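Local coordinates for protein adenosine deaminase 1 (Arthrobacter aurescens, PDB 3RYS) that probably catalyses the zinc-dependent hydrolytic deamination of adenine to hypoxanthine, a step of purine salvage, at residues Asp58-Ser61 with Phe62-Leu65; Asp64-Tyr67 with Ala68-Val72. All coordinates share one frame; numbering follows the deposited sequence.

How the contacts relate
Contacts 1 and 2 follow each other along helix 59-69, with centres 10 Å apart. They share D64 and L65. Contact 1 holds the capped start of the helix, and contact 2 continues along the helix into the 3-10 segment 70-72. Both touch the bound adenine. L59, F62 and L63 reach it from contact 1, and Y66 from contact 2. The F62 and Y66 rings meet, with planes about 35° apart. The side chains of F62 and Y66 each lie about 7 Å from the zinc ion, which is bound by H19, H21, H199 and D280. One helix thus supplies four of the twelve residues of the adenine pocket.

Contact 1: residues Asp58-Ser61 with Phe62-Leu65; sequences DLQS and FLDL. With ADE (adenine), chain D.
Q60 and D64 are joined by both side chain and backbone. Q60 NE2 donates to D64 OD1 over 3.0 Å. D64 OD1 lies in the amide plane of Q60, but the nitrogen sits above the carboxylate plane. The two flat groups are turned 46° against each other. A bend in the Q60 chain at chi2 (53°) carries the amide along the helix to D64. A leucine here would probably leave D64 OD1 without its amide mate and the carboxylate freer to turn. In the backbone, D64 N donates to Q60 O, and L63 N donates to L59 O at 2.9 Å. The F62 N to L59 O bond is weak.

These backbone bonds belong to the opening turns of helix 59-69, and D58 is its N-cap. D58 OD1 accepts from S61 N at 3.0 Å, on the syn side but tilted out of the carboxylate plane. A negative charge on D58 would probably be favoured here, at the positive N-terminal end of the helix dipole. S61 OG turns back and donates to D58 O at 3.0 Å. It is also hydrogen-bonded to T57 N.

The apolar contacts are on the pocket side. L59 CD1 meets F62 CD2 at 3.9 Å, while L59 CG packs obliquely against L63 CD1. The same leucines touch adenine: L59 CD1 is 3.6 Å from adenine N1, and L63 CD2 is 3.6 Å from adenine N9. CG of L59 is anti to its N (chi1 179°), which carries its methyls to the adenine. F62 presents its ring edge to the ligand, with CE2 3.8 Å from adenine N7. Y284 and F56 meet the F62 ring edge-to-face, and F285 also meets it. D281, another adenine-binding residue, touches F62 as well.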
loop_
_atom_site.group_PDB
_atom_site.type_symbol
_atom_site.label_atom_id
_atom_site.label_comp_id
_atom_site.label_asym_id
_atom_site.label_seq_id
_atom_site.Cartn_x
_atom_site.Cartn_y
_atom_site.Cartn_z
ATOM N N ASP A 58 15.093 -10.011 -1.872
ATOM C CA ASP A 58 14.972 -9.005 -0.819
ATOM C C ASP A 58 14.192 -7.825 -1.384
ATOM O O ASP A 58 13.762 -7.865 -2.538
ATOM C CB ASP A 58 16.351 -8.563 -0.305
ATOM C CG ASP A 58 17.259 -8.020 -1.409
ATOM O OD1 ASP A 58 16.854 -7.999 -2.590
ATOM O OD2 ASP A 58 18.394 -7.605 -1.089
ATOM N N LEU A 59 14.007 -6.779 -0.585
ATOM C CA LEU A 59 13.254 -5.617 -1.043
ATOM C C LEU A 59 13.854 -5.036 -2.317
ATOM O O LEU A 59 13.133 -4.683 -3.251
ATOM C CB LEU A 59 13.195 -4.534 0.037
ATOM C CG LEU A 59 12.445 -3.259 -0.364
ATOM C CD1 LEU A 59 11.005 -3.574 -0.744
ATOM C CD2 LEU A 59 12.491 -2.218 0.746
ATOM N N GLN A 60 15.180 -4.945 -2.346
ATOM C CA GLN A 60 15.879 -4.282 -3.440
ATOM C C GLN A 60 15.649 -4.964 -4.788
ATOM O O GLN A 60 15.326 -4.303 -5.776
ATOM C CB GLN A 60 17.376 -4.177 -3.136
ATOM C CG GLN A 60 18.128 -3.256 -4.084
ATOM C CD GLN A 60 17.505 -1.869 -4.177
ATOM O OE1 GLN A 60 17.388 -1.155 -3.181
ATOM N NE2 GLN A 60 17.106 -1.483 -5.384
ATOM N N SER A 61 15.812 -6.284 -4.827
ATOM C CA SER A 61 15.623 -7.030 -6.063
ATOM C C SER A 61 14.240 -6.749 -6.638
ATOM O O SER A 61 14.061 -6.694 -7.857
ATOM C CB SER A 61 15.809 -8.533 -5.833
ATOM O OG SER A 61 14.754 -9.075 -5.058
ATOM N N PHE A 62 13.267 -6.564 -5.752
ATOM C CA PHE A 62 11.907 -6.252 -6.165
ATOM C C PHE A 62 11.808 -4.840 -6.724
ATOM O O PHE A 62 11.310 -4.640 -7.829
ATOM C CB PHE A 62 10.937 -6.412 -4.999
ATOM C CG PHE A 62 9.715 -5.550 -5.111
ATOM C CD1 PHE A 62 8.707 -5.861 -6.017
ATOM C CD2 PHE A 62 9.572 -4.423 -4.315
ATOM C CE1 PHE A 62 7.574 -5.066 -6.125
ATOM C CE2 PHE A 62 8.447 -3.623 -4.419
ATOM C CZ PHE A 62 7.445 -3.944 -5.327
ATOM N N LEU A 63 12.276 -3.866 -5.949
ATOM C CA LEU A 63 12.262 -2.473 -6.377
ATOM C C LEU A 63 12.840 -2.329 -7.787
ATOM O O LEU A 63 12.297 -1.598 -8.621
ATOM C CB LEU A 63 13.025 -1.587 -5.386
ATOM C CG LEU A 63 12.373 -1.320 -4.023
ATOM C CD1 LEU A 63 13.287 -0.484 -3.134
ATOM C CD2 LEU A 63 11.032 -0.632 -4.191
ATOM N N ASP A 64 13.931 -3.039 -8.058
ATOM C CA ASP A 64 14.568 -2.953 -9.369
ATOM C C ASP A 64 13.586 -3.249 -10.501
ATOM O O ASP A 64 13.517 -2.509 -11.482
ATOM C CB ASP A 64 15.784 -3.879 -9.449
ATOM C CG ASP A 64 16.947 -3.382 -8.612
ATOM O OD1 ASP A 64 16.992 -2.171 -8.315
ATOM O OD2 ASP A 64 17.813 -4.204 -8.245
ATOM N N LEU A 65 12.827 -4.331 -10.364
ATOM C CA LEU A 65 11.817 -4.672 -11.358
ATOM C C LEU A 65 10.677 -3.648 -11.316
ATOM O O LEU A 65 10.278 -3.090 -12.342
ATOM C CB LEU A 65 11.288 -6.089 -11.119
ATOM C CG LEU A 65 10.319 -6.641 -12.167
ATOM C CD1 LEU A 65 11.032 -6.828 -13.488
ATOM C CD2 LEU A 65 9.704 -7.950 -11.697
HETATM N N9 ADE D . 7.894 0.452 -2.815
HETATM C C8 ADE D . 6.782 -0.213 -3.258
HETATM N N7 ADE D . 6.353 -1.154 -2.442
HETATM C C5 ADE D . 7.256 -1.101 -1.389
HETATM C C6 ADE D . 7.363 -1.843 -0.193
HETATM N N6 ADE D . 6.512 -2.822 0.137
HETATM N N1 ADE D . 8.379 -1.540 0.646
HETATM C C2 ADE D . 9.228 -0.559 0.305
HETATM N N3 ADE D . 9.232 0.209 -0.788
HETATM C C4 ADE D . 8.212 -0.117 -1.601
#

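Contact 2: residues Asp64-Tyr67 with Ala68-Val72; sequences DLYY and ANMAV. With ADE (adenine), chain D.
A Met-aromatic contact links M70, in the 3-10 segment 70-72, to Y66 and Y67 of helix 59-69. The M70 methyl, CE, is placed on one face of the Y66 ring, but the closeness of this approach is doubtful. M70 SD lies farther out on the same side of the ring, 5.3 Å from the Y66 centroid. The same sulfur is at the edge of the Y67 ring, 5.4 Å from its centroid. The M70 chain is extended beyond CG (chi2 -174°), which brings the sulfur near both rings.

Adenine C8 lies over the other face of Y66, toward the rim, 3.7 Å from Y66 CZ. The hydroxyls are held elsewhere: Y66 OH is hydrogen-bonded to D103, and Y67 OH to S172.

The backbone changes its pattern here. A68 N donates to D64 O at 3.0 Å, and N69 N to L65 O at 2.8 Å. M70 N then donates to Y67 O at 3.1 Å, three residues back, as the chain passes into 3-10 segment 70-72. L65 packs obliquely against the N69 amide. The Y66 ring, between methionine and adenine, forms part of the wall of the nucleobase pocket in this TIM-barrel deaminase.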
loop_
_atom_site.group_PDB
_atom_site.type_symbol
_atom_site.label_atom_id
_atom_site.label_comp_id
_atom_site.label_asym_id
_atom_site.label_seq_id
_atom_site.Cartn_x
_atom_site.Cartn_y
_atom_site.Cartn_z
ATOM N N ASP A 64 13.931 -3.039 -8.058
ATOM C CA ASP A 64 14.568 -2.953 -9.369
ATOM C C ASP A 64 13.586 -3.249 -10.501
ATOM O O ASP A 64 13.517 -2.509 -11.482
ATOM C CB ASP A 64 15.784 -3.879 -9.449
ATOM C CG ASP A 64 16.947 -3.382 -8.612
ATOM O OD1 ASP A 64 16.992 -2.171 -8.315
ATOM O OD2 ASP A 64 17.813 -4.204 -8.245
ATOM N N LEU A 65 12.827 -4.331 -10.364
ATOM C CA LEU A 65 11.817 -4.672 -11.358
ATOM C C LEU A 65 10.677 -3.648 -11.316
ATOM O O LEU A 65 10.278 -3.090 -12.342
ATOM C CB LEU A 65 11.288 -6.089 -11.119
ATOM C CG LEU A 65 10.319 -6.641 -12.167
ATOM C CD1 LEU A 65 11.032 -6.828 -13.488
ATOM C CD2 LEU A 65 9.704 -7.950 -11.697
ATOM N N TYR A 66 10.176 -3.410 -10.109
ATOM C CA TYR A 66 9.125 -2.434 -9.833
ATOM C C TYR A 66 9.356 -1.095 -10.536
ATOM O O TYR A 66 8.443 -0.539 -11.147
ATOM C CB TYR A 66 9.048 -2.246 -8.319
ATOM C CG TYR A 66 8.140 -1.157 -7.800
ATOM C CD1 TYR A 66 8.668 0.041 -7.339
ATOM C CD2 TYR A 66 6.766 -1.346 -7.714
ATOM C CE1 TYR A 66 7.853 1.034 -6.830
ATOM C CE2 TYR A 66 5.943 -0.360 -7.208
ATOM C CZ TYR A 66 6.492 0.832 -6.768
ATOM O OH TYR A 66 5.684 1.826 -6.261
ATOM N N TYR A 67 10.580 -0.586 -10.454
ATOM C CA TYR A 67 10.940 0.664 -11.117
ATOM C C TYR A 67 11.120 0.485 -12.623
ATOM O O TYR A 67 10.721 1.346 -13.411
ATOM C CB TYR A 67 12.208 1.260 -10.498
ATOM C CG TYR A 67 11.999 1.742 -9.088
ATOM C CD1 TYR A 67 10.922 2.557 -8.774
ATOM C CD2 TYR A 67 12.866 1.379 -8.071
ATOM C CE1 TYR A 67 10.714 3.002 -7.488
ATOM C CE2 TYR A 67 12.667 1.818 -6.774
ATOM C CZ TYR A 67 11.588 2.629 -6.490
ATOM O OH TYR A 67 11.374 3.077 -5.208
ATOM N N ALA A 68 11.726 -0.631 -13.017
ATOM C CA ALA A 68 11.958 -0.909 -14.428
ATOM C C ALA A 68 10.644 -0.896 -15.196
ATOM O O ALA A 68 10.556 -0.333 -16.289
ATOM C CB ALA A 68 12.650 -2.244 -14.596
ATOM N N ASN A 69 9.622 -1.510 -14.609
ATOM C CA ASN A 69 8.335 -1.655 -15.277
ATOM C C ASN A 69 7.603 -0.332 -15.490
ATOM O O ASN A 69 6.759 -0.218 -16.386
ATOM C CB ASN A 69 7.450 -2.650 -14.529
ATOM C CG ASN A 69 7.879 -4.087 -14.755
ATOM O OD1 ASN A 69 7.370 -5.009 -14.118
ATOM N ND2 ASN A 69 8.823 -4.285 -15.668
ATOM N N MET A 70 7.939 0.667 -14.680
ATOM C CA MET A 70 7.280 1.963 -14.769
ATOM C C MET A 70 7.560 2.675 -16.091
ATOM O O MET A 70 6.931 3.688 -16.399
ATOM C CB MET A 70 7.695 2.864 -13.604
ATOM C CG MET A 70 7.246 2.374 -12.246
ATOM S SD MET A 70 7.627 3.579 -10.961
ATOM C CE MET A 70 7.301 2.615 -9.493
ATOM N N ALA A 71 8.500 2.144 -16.867
ATOM C CA ALA A 71 8.924 2.783 -18.108
ATOM C C ALA A 71 7.811 2.886 -19.155
ATOM O O ALA A 71 7.883 3.721 -20.058
ATOM C CB ALA A 71 10.132 2.064 -18.688
ATOM N N VAL A 72 6.790 2.042 -19.038
ATOM C CA VAL A 72 5.685 2.054 -19.995
ATOM C C VAL A 72 4.654 3.138 -19.680
ATOM O O VAL A 72 3.778 3.427 -20.496
ATOM C CB VAL A 72 4.976 0.683 -20.080
ATOM C CG1 VAL A 72 5.964 -0.403 -20.487
ATOM C CG2 VAL A 72 4.307 0.345 -18.755
HETATM N N9 ADE D . 7.894 0.452 -2.815
HETATM C C8 ADE D . 6.782 -0.213 -3.258
HETATM N N7 ADE D . 6.353 -1.154 -2.442
HETATM C C5 ADE D . 7.256 -1.101 -1.389
HETATM C C6 ADE D . 7.363 -1.843 -0.193
HETATM N N6 ADE D . 6.512 -2.822 0.137
HETATM N N1 ADE D . 8.379 -1.540 0.646
HETATM C C2 ADE D . 9.228 -0.559 0.305
HETATM N N3 ADE D . 9.232 0.209 -0.788
HETATM C C4 ADE D . 8.212 -0.117 -1.601
#